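Side-chain contacts in GCN5-related N-acetyltransferase (Kribbella flavida, PDB 4MY0), which probably transfers the acetyl group of acetyl-coenzyme A to amine substrates, perhaps aminoglycosides, as a GCN5-related N-acetyltransferase: residues D19-V24 and E38-D43; D50-G55 and R112-P117; A196-D201 and V225-A230; A289-R294 and T379-A384. All coordinates share one frame; numbering follows the deposited sequence.

In the fold
The four contacts follow one another along a chain of two acetyltransferase regions and a sterol carrier protein domain. Interactions 1 and 2 lie in the first acetyltransferase region and touch through Phe53. Phe53 CZ is 4.0 Å from Trp40 CH2 and also 4.0 Å from Val21 CG1. In interaction 1 the Val21 side chain is about 11 Å from the bound AC8, a coenzyme A compound. Interaction 3 lies in the second acetyltransferase region, its centre about 25 Å from that of interaction 1. Interaction 4 lies in the sterol carrier domain and meets interaction 2 where Pro117 CB packs 3.6 Å from Ala290 N.

Interaction 1 of 4, residues D19-V24 and E38-D43; sequences DDVLRV and EDWVRD
Leu22 and Val21 of helix 18-26 pack against Trp40 of helix 34-49. These are the two helices between the first two strands of the GNAT fold, 8-12 and 53-58. The two short segments have N-to-C directions 124° apart, with axes 11.5 Å apart, so the indole of Trp40 spans most of the gap. In Leu22, CB makes no close contact across the interface. Leu22 CG is the first atom to reach it, 3.8 Å from Trp40 CZ3. There the chain forks. Leu22 CD2 sits over one face of the indole and makes a CH-pi contact, 3.6 Å from the centroid of the six-membered ring of Trp40 and 14° off its normal. Leu22 CD1 points to the residue after Trp40, 4.3 Å from Val41 CG2. Trp40 has CG anti to its backbone N (chi1 -173°), which carries the indole out to helix 18-26. The side chains of Leu22 and Trp40 run antiparallel alongside one another. Val21 is buried, and it also packs on Val62 and Ala65 of strand 61-75. Phe53 of strand 53-58 lies against both Val21 and Trp40. Val21 meets the indole crosswise, with Val21 CG1 3.8 Å from Trp40 CH2.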
loop_
_atom_site.group_PDB
_atom_site.type_symbol
_atom_site.label_atom_id
_atom_site.label_comp_id
_atom_site.label_asym_id
_atom_site.label_seq_id
_atom_site.Cartn_x
_atom_site.Cartn_y
_atom_site.Cartn_z
ATOM N N ASP C 19 29.458 -15.800 21.956
ATOM C CA ASP C 19 28.794 -16.630 20.950
ATOM C C ASP C 19 27.454 -17.150 21.475
ATOM O O ASP C 19 26.452 -17.175 20.748
ATOM C CB ASP C 19 29.693 -17.794 20.536
ATOM C CG ASP C 19 30.886 -17.345 19.722
ATOM O OD1 ASP C 19 30.737 -16.382 18.944
ATOM O OD2 ASP C 19 31.970 -17.955 19.859
ATOM N N ASP C 20 27.438 -17.543 22.746
ATOM C CA ASP C 20 26.203 -17.991 23.393
ATOM C C ASP C 20 25.188 -16.854 23.563
ATOM O O ASP C 20 23.982 -17.050 23.344
ATOM C CB ASP C 20 26.508 -18.650 24.740
ATOM C CG ASP C 20 27.366 -19.898 24.593
ATOM O OD1 ASP C 20 26.790 -20.979 24.338
ATOM O OD2 ASP C 20 28.611 -19.796 24.722
ATOM N N VAL C 21 25.661 -15.671 23.951
ATOM C CA VAL C 21 24.760 -14.521 24.047
ATOM C C VAL C 21 24.150 -14.237 22.676
ATOM O O VAL C 21 22.958 -13.956 22.570
ATOM C CB VAL C 21 25.478 -13.275 24.581
ATOM C CG1 VAL C 21 24.564 -12.052 24.479
ATOM C CG2 VAL C 21 25.921 -13.504 26.032
ATOM N N LEU C 22 24.968 -14.337 21.625
ATOM C CA LEU C 22 24.474 -14.152 20.258
ATOM C C LEU C 22 23.362 -15.132 19.872
ATOM O O LEU C 22 22.440 -14.747 19.145
ATOM C CB LEU C 22 25.610 -14.226 19.239
ATOM C CG LEU C 22 26.452 -12.958 19.155
ATOM C CD1 LEU C 22 27.626 -13.169 18.221
ATOM C CD2 LEU C 22 25.599 -11.791 18.692
ATOM N N ARG C 23 23.448 -16.383 20.340
ATOM C CA ARG C 23 22.365 -17.345 20.111
ATOM C C ARG C 23 21.078 -16.857 20.751
ATOM O O ARG C 23 20.020 -16.872 20.123
ATOM C CB ARG C 23 22.698 -18.733 20.673
ATOM C CG ARG C 23 21.622 -19.795 20.327
ATOM C CD ARG C 23 21.388 -20.825 21.442
ATOM N NE ARG C 23 22.644 -21.418 21.894
ATOM C CZ ARG C 23 23.186 -21.210 23.092
ATOM N NH1 ARG C 23 22.568 -20.447 23.984
ATOM N NH2 ARG C 23 24.339 -21.785 23.406
ATOM N N VAL C 24 21.163 -16.431 22.009
ATOM C CA VAL C 24 19.977 -15.953 22.708
ATOM C C VAL C 24 19.430 -14.692 22.028
ATOM O O VAL C 24 18.218 -14.502 21.912
ATOM C CB VAL C 24 20.272 -15.666 24.192
ATOM C CG1 VAL C 24 18.992 -15.224 24.914
ATOM C CG2 VAL C 24 20.855 -16.890 24.855
ATOM N N GLU C 38 30.395 -8.994 13.486
ATOM C CA GLU C 38 31.755 -8.505 13.692
ATOM C C GLU C 38 31.792 -7.229 14.531
ATOM O O GLU C 38 32.585 -7.114 15.469
ATOM C CB GLU C 38 32.417 -8.244 12.338
ATOM C CG GLU C 38 33.749 -7.518 12.424
ATOM C CD GLU C 38 34.619 -7.768 11.207
ATOM O OE1 GLU C 38 35.816 -8.073 11.389
ATOM O OE2 GLU C 38 34.102 -7.670 10.072
ATOM N N ASP C 39 30.926 -6.278 14.189
ATOM C CA ASP C 39 30.835 -5.016 14.912
ATOM C C ASP C 39 30.194 -5.181 16.291
ATOM O O ASP C 39 30.373 -4.335 17.171
ATOM C CB ASP C 39 30.051 -3.980 14.096
ATOM C CG ASP C 39 30.857 -3.409 12.938
ATOM O OD1 ASP C 39 30.805 -3.982 11.826
ATOM O OD2 ASP C 39 31.540 -2.380 13.143
ATOM N N TRP C 40 29.442 -6.263 16.477
ATOM C CA TRP C 40 28.744 -6.489 17.741
ATOM C C TRP C 40 29.699 -7.093 18.771
ATOM O O TRP C 40 29.721 -6.671 19.929
ATOM C CB TRP C 40 27.524 -7.396 17.531
ATOM C CG TRP C 40 26.650 -7.564 18.742
ATOM C CD1 TRP C 40 25.477 -6.903 19.020
ATOM C CD2 TRP C 40 26.862 -8.479 19.828
ATOM N NE1 TRP C 40 24.953 -7.355 20.219
ATOM C CE2 TRP C 40 25.791 -8.315 20.735
ATOM C CE3 TRP C 40 27.853 -9.426 20.118
ATOM C CZ2 TRP C 40 25.689 -9.064 21.912
ATOM C CZ3 TRP C 40 27.756 -10.158 21.285
ATOM C CH2 TRP C 40 26.686 -9.974 22.170
ATOM N N VAL C 41 30.484 -8.076 18.333
ATOM C CA VAL C 41 31.490 -8.710 19.177
ATOM C C VAL C 41 32.511 -7.699 19.688
ATOM O O VAL C 41 32.809 -7.653 20.887
ATOM C CB VAL C 41 32.218 -9.828 18.425
ATOM C CG1 VAL C 41 33.322 -10.424 19.290
ATOM C CG2 VAL C 41 31.230 -10.900 18.014
ATOM N N ARG C 42 33.042 -6.889 18.776
ATOM C CA ARG C 42 34.011 -5.861 19.141
ATOM C C ARG C 42 33.416 -4.890 20.160
ATOM O O ARG C 42 34.066 -4.530 21.144
ATOM C CB ARG C 42 34.494 -5.114 17.895
ATOM C CG ARG C 42 35.518 -4.020 18.183
ATOM C CD ARG C 42 35.942 -3.285 16.912
ATOM N NE ARG C 42 34.848 -2.520 16.315
ATOM C CZ ARG C 42 34.306 -2.785 15.128
ATOM N NH1 ARG C 42 34.758 -3.800 14.400
ATOM N NH2 ARG C 42 33.312 -2.033 14.668
ATOM N N ASP C 43 32.169 -4.485 19.942
ATOM C CA ASP C 43 31.480 -3.620 20.894
ATOM C C ASP C 43 31.234 -4.327 22.231
ATOM O O ASP C 43 31.371 -3.726 23.299
ATOM C CB ASP C 43 30.155 -3.114 20.312
ATOM C CG ASP C 43 30.310 -1.804 19.551
ATOM O OD1 ASP C 43 30.209 -0.732 20.195
ATOM O OD2 ASP C 43 30.533 -1.847 18.317
#

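Interaction 2 of 4, residues D50-G55 and R112-P117; sequences DGRFLG and RDKGMP
The backbones at Gly51 and Lys114 come within 9.2 Å, CA to CA, where two helices end, each in a Schellman motif whose C-prime glycine has positive phi, Gly51 for one and Gly115 for the other. The contact joins the end of helix 34-49 to the end of helix 99-113 in the first GNAT region. Lys114 spans the gap. Its chain is extended to CE, then bends at the last torsion (chi4 -54°). Lys114 NZ thereby donates a hydrogen bond to Asp50 O, 2.8 Å away, close to straight on to the carbonyl (C=O...N 165°). Asp50 OD1 gives Lys114 NZ a long salt bridge at 4.0 Å. On the way, Lys114 CE rests 3.7 Å from Arg52 CG, where the two side chains cross. Replacing Lys114 by a leucine would probably leave Asp50 O without this donor and the Asp50 carboxylate with one positive neighbour fewer. Arg52 is tied beyond the contact, through NE to Ile68 O and through NH2 to Asp70 and Glu46. Its last nitrogen completes a salt-bridge network: Arg52 NH1 donates a hydrogen bond to the anti lone pair of Asp50 OD2 at 2.9 Å, and that oxygen lies only 10° out of the guanidinium plane.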
loop_
_atom_site.group_PDB
_atom_site.type_symbol
_atom_site.label_atom_id
_atom_site.label_comp_id
_atom_site.label_asym_id
_atom_site.label_seq_id
_atom_site.Cartn_x
_atom_site.Cartn_y
_atom_site.Cartn_z
ATOM N N ASP C 50 34.624 -3.890 31.238
ATOM C CA ASP C 50 34.326 -2.848 32.220
ATOM C C ASP C 50 33.266 -3.295 33.235
ATOM O O ASP C 50 32.781 -2.488 34.028
ATOM C CB ASP C 50 33.916 -1.538 31.527
ATOM C CG ASP C 50 34.058 -0.310 32.440
ATOM O OD1 ASP C 50 34.925 -0.324 33.351
ATOM O OD2 ASP C 50 33.305 0.674 32.237
ATOM N N GLY C 51 32.916 -4.581 33.222
ATOM C CA GLY C 51 31.962 -5.120 34.181
ATOM C C GLY C 51 30.546 -4.638 33.909
ATOM O O GLY C 51 29.726 -4.504 34.824
ATOM N N ARG C 52 30.252 -4.384 32.639
ATOM C CA ARG C 52 28.939 -3.873 32.265
ATOM C C ARG C 52 28.181 -4.810 31.314
ATOM O O ARG C 52 27.340 -4.370 30.510
ATOM C CB ARG C 52 29.074 -2.455 31.686
ATOM C CG ARG C 52 29.481 -1.384 32.724
ATOM C CD ARG C 52 30.168 -0.174 32.083
ATOM N NE ARG C 52 29.658 0.059 30.743
ATOM C CZ ARG C 52 30.407 0.350 29.687
ATOM N NH1 ARG C 52 31.717 0.476 29.806
ATOM N NH2 ARG C 52 29.832 0.525 28.507
ATOM N N PHE C 53 28.459 -6.107 31.426
ATOM C CA PHE C 53 27.734 -7.120 30.651
ATOM C C PHE C 53 27.296 -8.251 31.592
ATOM O O PHE C 53 28.118 -9.086 32.012
ATOM C CB PHE C 53 28.629 -7.684 29.536
ATOM C CG PHE C 53 27.877 -8.102 28.300
ATOM C CD1 PHE C 53 28.418 -7.884 27.043
ATOM C CD2 PHE C 53 26.626 -8.713 28.393
ATOM C CE1 PHE C 53 27.726 -8.258 25.886
ATOM C CE2 PHE C 53 25.925 -9.092 27.248
ATOM C CZ PHE C 53 26.475 -8.857 25.985
ATOM N N LEU C 54 26.012 -8.278 31.927
ATOM C CA LEU C 54 25.500 -9.267 32.869
ATOM C C LEU C 54 24.723 -10.370 32.162
ATOM O O LEU C 54 24.179 -10.164 31.074
ATOM C CB LEU C 54 24.623 -8.602 33.927
ATOM C CG LEU C 54 25.414 -7.708 34.891
ATOM C CD1 LEU C 54 24.484 -6.899 35.712
ATOM C CD2 LEU C 54 26.278 -8.548 35.798
ATOM N N GLY C 55 24.683 -11.547 32.773
ATOM C CA GLY C 55 23.906 -12.632 32.206
ATOM C C GLY C 55 23.340 -13.546 33.270
ATOM O O GLY C 55 23.687 -13.434 34.455
ATOM N N ARG C 112 24.138 0.527 40.422
ATOM C CA ARG C 112 24.320 1.237 41.693
ATOM C C ARG C 112 25.758 1.137 42.172
ATOM O O ARG C 112 26.334 2.131 42.628
ATOM C CB ARG C 112 23.427 0.661 42.791
ATOM C CG ARG C 112 21.938 0.844 42.590
ATOM C CD ARG C 112 21.154 0.168 43.713
ATOM N NE ARG C 112 21.257 0.888 44.977
ATOM C CZ ARG C 112 22.051 0.533 45.988
ATOM N NH1 ARG C 112 22.069 1.254 47.109
ATOM N NH2 ARG C 112 22.824 -0.545 45.881
ATOM N N ASP C 113 26.331 -0.068 42.091
ATOM C CA ASP C 113 27.706 -0.293 42.540
ATOM C C ASP C 113 28.697 0.599 41.791
ATOM O O ASP C 113 29.709 1.013 42.346
ATOM C CB ASP C 113 28.101 -1.761 42.368
ATOM C CG ASP C 113 27.440 -2.664 43.387
ATOM O OD1 ASP C 113 26.913 -2.134 44.392
ATOM O OD2 ASP C 113 27.457 -3.903 43.186
ATOM N N LYS C 114 28.386 0.887 40.527
ATOM C CA LYS C 114 29.229 1.731 39.682
ATOM C C LYS C 114 28.952 3.233 39.807
ATOM O O LYS C 114 29.497 4.026 39.046
ATOM C CB LYS C 114 29.108 1.296 38.213
ATOM C CG LYS C 114 30.134 0.248 37.827
ATOM C CD LYS C 114 29.828 -0.380 36.485
ATOM C CE LYS C 114 30.875 -1.431 36.164
ATOM N NZ LYS C 114 32.256 -0.878 36.246
ATOM N N GLY C 115 28.104 3.620 40.754
ATOM C CA GLY C 115 27.885 5.028 41.039
ATOM C C GLY C 115 26.911 5.766 40.136
ATOM O O GLY C 115 26.876 6.993 40.145
HETATM N N MSE C 116 26.109 5.045 39.362
HETATM C CA MSE C 116 25.130 5.728 38.522
HETATM C C MSE C 116 23.812 5.912 39.286
HETATM O O MSE C 116 23.178 4.939 39.698
HETATM C CB MSE C 116 24.941 4.995 37.181
HETATM C CG MSE C 116 26.236 4.975 36.339
HETATM SE SE MSE C 116 26.367 3.407 35.177
HETATM C CE MSE C 116 28.211 3.623 34.555
ATOM N N PRO C 117 23.404 7.169 39.487
ATOM C CA PRO C 117 22.206 7.444 40.293
ATOM C C PRO C 117 20.891 7.288 39.512
ATOM O O PRO C 117 19.817 7.307 40.122
ATOM C CB PRO C 117 22.406 8.901 40.712
ATOM C CG PRO C 117 23.169 9.512 39.542
ATOM C CD PRO C 117 24.098 8.405 39.072
#

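Interaction 3 of 4, residues A196-D201 and V225-A230; sequences AEWLED and VDELVA
The indole of Trp198 meets Asp226 at its edge. Asp226 CB lies in the ring plane, 3.9 Å from Trp198 CZ2. Asp226 OD2 is also near the plane, 3.5 Å from Trp198 NE1. That pair is not a hydrogen bond, and none forms between the two segments. The Asp226 carboxylate is turned only 23° from the ring. Glu227 comes in differently. Its chain is extended and crosses the indole at about a right angle, with ring and carboxylate planes 41° apart. Glu227 OE1 approaches at a slant, 3.6 Å from Trp198 CH2. Two acidic groups therefore lie near the indole, and Asp226 OD2, at the edge, may interact favourably with the weakly positive rim there. Trp198 reaches them because CG stands anti to its backbone N (chi1 -180°), which sends the ring out from helix 192-200. Asp226 has its main polar partner elsewhere: OD1 is bonded to Gln224, while OD2 has a weak bond to Asn217.

Asp226 and Glu227 both face Val215 and form a classic beta bulge. The bulge fits with both side chains pointing to the same helix, although they are consecutive residues. The contact is at the surface of the second GNAT region, where helix 192-200 leans on strands 212-219 and 222-230. Trp198 packs on Val215 of strand 212-219. Glu227 in turn lies against Val175 of helix 168-182 and Leu389 near the chain's end.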
loop_
_atom_site.group_PDB
_atom_site.type_symbol
_atom_site.label_atom_id
_atom_site.label_comp_id
_atom_site.label_asym_id
_atom_site.label_seq_id
_atom_site.Cartn_x
_atom_site.Cartn_y
_atom_site.Cartn_z
ATOM N N ALA C 196 33.653 10.032 18.008
ATOM C CA ALA C 196 34.650 9.917 16.950
ATOM C C ALA C 196 34.331 8.769 15.970
ATOM O O ALA C 196 34.496 8.919 14.750
ATOM C CB ALA C 196 36.055 9.754 17.555
ATOM N N GLU C 197 33.880 7.630 16.502
ATOM C CA GLU C 197 33.488 6.491 15.668
ATOM C C GLU C 197 32.358 6.897 14.734
ATOM O O GLU C 197 32.351 6.566 13.548
ATOM C CB GLU C 197 33.031 5.308 16.539
ATOM C CG GLU C 197 34.104 4.762 17.492
ATOM C CD GLU C 197 33.629 3.549 18.294
ATOM O OE1 GLU C 197 32.571 2.973 17.947
ATOM O OE2 GLU C 197 34.320 3.175 19.271
ATOM N N TRP C 198 31.410 7.629 15.299
ATOM C CA TRP C 198 30.218 8.103 14.618
ATOM C C TRP C 198 30.624 9.023 13.469
ATOM O O TRP C 198 30.120 8.887 12.357
ATOM C CB TRP C 198 29.353 8.821 15.664
ATOM C CG TRP C 198 28.041 9.408 15.239
ATOM C CD1 TRP C 198 27.044 8.796 14.526
ATOM C CD2 TRP C 198 27.549 10.719 15.574
ATOM N NE1 TRP C 198 25.982 9.660 14.366
ATOM C CE2 TRP C 198 26.262 10.842 15.007
ATOM C CE3 TRP C 198 28.081 11.805 16.287
ATOM C CZ2 TRP C 198 25.495 12.008 15.135
ATOM C CZ3 TRP C 198 27.318 12.965 16.413
ATOM C CH2 TRP C 198 26.037 13.055 15.836
ATOM N N LEU C 199 31.568 9.926 13.732
ATOM C CA LEU C 199 32.012 10.894 12.729
ATOM C C LEU C 199 32.970 10.287 11.707
ATOM O O LEU C 199 33.114 10.821 10.611
ATOM C CB LEU C 199 32.677 12.102 13.395
ATOM C CG LEU C 199 31.802 12.956 14.317
ATOM C CD1 LEU C 199 32.619 14.052 14.992
ATOM C CD2 LEU C 199 30.628 13.548 13.556
ATOM N N GLU C 200 33.635 9.186 12.060
ATOM C CA GLU C 200 34.544 8.524 11.112
ATOM C C GLU C 200 33.802 7.568 10.163
ATOM O O GLU C 200 34.294 7.243 9.090
ATOM C CB GLU C 200 35.687 7.797 11.841
ATOM C CG GLU C 200 36.740 7.199 10.897
ATOM C CD GLU C 200 38.107 7.038 11.544
ATOM O OE1 GLU C 200 38.341 7.653 12.606
ATOM O OE2 GLU C 200 38.950 6.295 10.990
ATOM N N ASP C 201 32.614 7.126 10.568
ATOM C CA ASP C 201 31.763 6.290 9.727
ATOM C C ASP C 201 31.463 7.017 8.402
ATOM O O ASP C 201 30.861 8.100 8.392
ATOM C CB ASP C 201 30.475 5.961 10.494
ATOM C CG ASP C 201 29.582 4.950 9.780
ATOM O OD1 ASP C 201 29.612 4.869 8.531
ATOM O OD2 ASP C 201 28.816 4.255 10.482
ATOM N N VAL C 225 18.398 13.525 9.455
ATOM C CA VAL C 225 19.296 14.289 10.319
ATOM C C VAL C 225 19.344 13.601 11.683
ATOM O O VAL C 225 18.306 13.436 12.326
ATOM C CB VAL C 225 18.810 15.740 10.443
ATOM C CG1 VAL C 225 19.608 16.498 11.502
ATOM C CG2 VAL C 225 18.898 16.439 9.081
ATOM N N ASP C 226 20.531 13.152 12.099
ATOM C CA ASP C 226 20.700 12.532 13.415
ATOM C C ASP C 226 20.759 13.609 14.488
ATOM O O ASP C 226 20.295 13.416 15.613
ATOM C CB ASP C 226 21.996 11.712 13.491
ATOM C CG ASP C 226 21.929 10.412 12.710
ATOM O OD1 ASP C 226 20.810 9.941 12.392
ATOM O OD2 ASP C 226 23.019 9.852 12.433
ATOM N N GLU C 227 21.369 14.739 14.146
ATOM C CA GLU C 227 21.529 15.815 15.109
ATOM C C GLU C 227 21.928 17.104 14.415
ATOM O O GLU C 227 22.795 17.095 13.532
ATOM C CB GLU C 227 22.568 15.447 16.187
ATOM C CG GLU C 227 22.720 16.530 17.263
ATOM C CD GLU C 227 23.620 16.110 18.436
ATOM O OE1 GLU C 227 24.464 15.202 18.256
ATOM O OE2 GLU C 227 23.483 16.703 19.537
ATOM N N LEU C 228 21.287 18.203 14.815
ATOM C CA LEU C 228 21.686 19.532 14.373
ATOM C C LEU C 228 21.726 20.426 15.593
ATOM O O LEU C 228 20.756 20.505 16.349
ATOM C CB LEU C 228 20.711 20.105 13.343
ATOM C CG LEU C 228 21.237 21.331 12.585
ATOM C CD1 LEU C 228 20.676 21.372 11.153
ATOM C CD2 LEU C 228 20.912 22.613 13.340
ATOM N N VAL C 229 22.854 21.098 15.782
ATOM C CA VAL C 229 23.007 22.053 16.874
ATOM C C VAL C 229 23.417 23.393 16.276
ATOM O O VAL C 229 24.326 23.459 15.449
ATOM C CB VAL C 229 24.070 21.570 17.877
ATOM C CG1 VAL C 229 24.445 22.671 18.869
ATOM C CG2 VAL C 229 23.559 20.327 18.606
ATOM N N ALA C 230 22.734 24.461 16.666
ATOM C CA ALA C 230 23.083 25.780 16.149
ATOM C C ALA C 230 22.829 26.855 17.200
ATOM O O ALA C 230 21.741 26.925 17.781
ATOM C CB ALA C 230 22.302 26.075 14.893
#

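Interaction 4 of 4, residues A289-R294 and T379-A384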
loop_
_atom_site.group_PDB
_atom_site.type_symbol
_atom_site.label_atom_id
_atom_site.label_comp_id
_atom_site.label_asym_id
_atom_site.label_seq_id
_atom_site.Cartn_x
_atom_site.Cartn_y
_atom_site.Cartn_z
ATOM N N ALA C 289 21.529 11.411 45.280
ATOM C CA ALA C 289 22.606 11.746 44.348
ATOM C C ALA C 289 22.037 12.205 43.013
ATOM O O ALA C 289 22.605 13.073 42.360
ATOM C CB ALA C 289 23.557 10.561 44.154
ATOM N N ALA C 290 20.920 11.613 42.601
ATOM C CA ALA C 290 20.228 12.058 41.387
ATOM C C ALA C 290 19.734 13.509 41.534
ATOM O O ALA C 290 19.803 14.315 40.592
ATOM C CB ALA C 290 19.045 11.121 41.076
ATOM N N ILE C 291 19.210 13.832 42.711
ATOM C CA ILE C 291 18.715 15.180 42.959
ATOM C C ILE C 291 19.889 16.163 43.011
ATOM O O ILE C 291 19.833 17.248 42.425
ATOM C CB ILE C 291 17.912 15.260 44.273
ATOM C CG1 ILE C 291 16.540 14.592 44.118
ATOM C CG2 ILE C 291 17.800 16.726 44.740
ATOM C CD1 ILE C 291 15.673 15.198 42.981
ATOM N N ALA C 292 20.957 15.768 43.703
ATOM C CA ALA C 292 22.135 16.616 43.853
ATOM C C ALA C 292 22.760 16.979 42.512
ATOM O O ALA C 292 23.326 18.057 42.368
ATOM C CB ALA C 292 23.173 15.942 44.749
ATOM N N ALA C 293 22.661 16.082 41.532
ATOM C CA ALA C 293 23.303 16.321 40.237
ATOM C C ALA C 293 22.384 17.012 39.216
ATOM O O ALA C 293 22.855 17.482 38.177
ATOM C CB ALA C 293 23.853 15.020 39.673
ATOM N N ARG C 294 21.081 17.068 39.510
ATOM C CA ARG C 294 20.102 17.638 38.586
ATOM C C ARG C 294 20.197 19.161 38.525
ATOM O O ARG C 294 20.515 19.805 39.520
ATOM C CB ARG C 294 18.676 17.252 39.007
ATOM C CG ARG C 294 17.631 17.447 37.891
ATOM C CD ARG C 294 16.222 17.182 38.383
ATOM N NE ARG C 294 15.254 16.930 37.302
ATOM C CZ ARG C 294 14.660 17.890 36.592
ATOM N NH1 ARG C 294 14.951 19.164 36.834
ATOM N NH2 ARG C 294 13.775 17.590 35.641
ATOM N N THR C 379 6.775 23.209 39.598
ATOM C CA THR C 379 7.694 24.229 39.079
ATOM C C THR C 379 9.180 23.882 39.267
ATOM O O THR C 379 9.993 24.123 38.376
ATOM C CB THR C 379 7.383 25.629 39.650
ATOM O OG1 THR C 379 7.404 25.582 41.080
ATOM C CG2 THR C 379 6.010 26.080 39.186
ATOM N N ALA C 380 9.522 23.315 40.422
ATOM C CA ALA C 380 10.875 22.817 40.680
ATOM C C ALA C 380 11.391 21.909 39.558
ATOM O O ALA C 380 12.465 22.140 38.996
ATOM C CB ALA C 380 10.909 22.067 42.007
ATOM N N PHE C 381 10.622 20.873 39.239
ATOM C CA PHE C 381 11.032 19.915 38.218
ATOM C C PHE C 381 10.602 20.351 36.823
ATOM O O PHE C 381 10.804 19.631 35.845
ATOM C CB PHE C 381 10.484 18.522 38.543
ATOM C CG PHE C 381 11.117 17.888 39.760
ATOM C CD1 PHE C 381 12.292 17.158 39.644
ATOM C CD2 PHE C 381 10.538 18.029 41.019
ATOM C CE1 PHE C 381 12.879 16.567 40.768
ATOM C CE2 PHE C 381 11.116 17.440 42.143
ATOM C CZ PHE C 381 12.287 16.707 42.016
ATOM N N GLY C 382 10.013 21.536 36.733
ATOM C CA GLY C 382 9.579 22.061 35.452
ATOM C C GLY C 382 10.725 22.439 34.532
ATOM O O GLY C 382 11.889 22.429 34.933
ATOM N N GLY C 383 10.394 22.780 33.291
ATOM C CA GLY C 383 11.399 23.180 32.326
ATOM C C GLY C 383 11.083 22.538 30.997
ATOM O O GLY C 383 9.967 22.063 30.790
ATOM N N ALA C 384 12.059 22.513 30.096
ATOM C CA ALA C 384 11.847 21.920 28.777
ATOM C C ALA C 384 11.524 20.425 28.880
ATOM O O ALA C 384 12.034 19.721 29.758
ATOM C CB ALA C 384 13.055 22.153 27.886
#
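Ile291 and Arg294, at the end of helix 287-293, pack on Phe381, just past helix 371-380. Both segments belong to the sterol carrier protein domain, and the contact is buried. The apolar part is a methyl against a ring edge. Ile291 CD1 lies near the plane of the Phe381 ring, 3.8 Å from CE1 and equally far from CZ. The two side chains run nearly perpendicular. Leu322 of strand 318-325 touches both of them, so the pair sits against the sheet of the domain.

The second kind is guanidinium against ring. Here the ring offers its edge and the guanidinium its face. Phe381 CD1 stands 3.8 Å above the guanidinium plane of Arg294, toward its rim, and the two planes are 75° apart. This is not a parallel stack. Arg294 gets there as an extended chain, with CG anti to the backbone N (chi1 -163°). Its aromatic surroundings are wider than this one ring, for it makes cation-pi contacts with Tyr352 and Phe296. Phe296 also meets Phe381 edge-to-face.

The polar part is mostly outside the two segments. Arg294 NH2 donates to Tyr352 O, which probably offsets part of the cost of burying the charge. An alanine in place of Arg294 would remove the guanidinium and is likely to open a gap beside Phe381 CD1 and leave Tyr352 O without its donor. Across the contact itself no hydrogen bond forms. Arg294 NH2 comes 3.6 Å from Phe381 O.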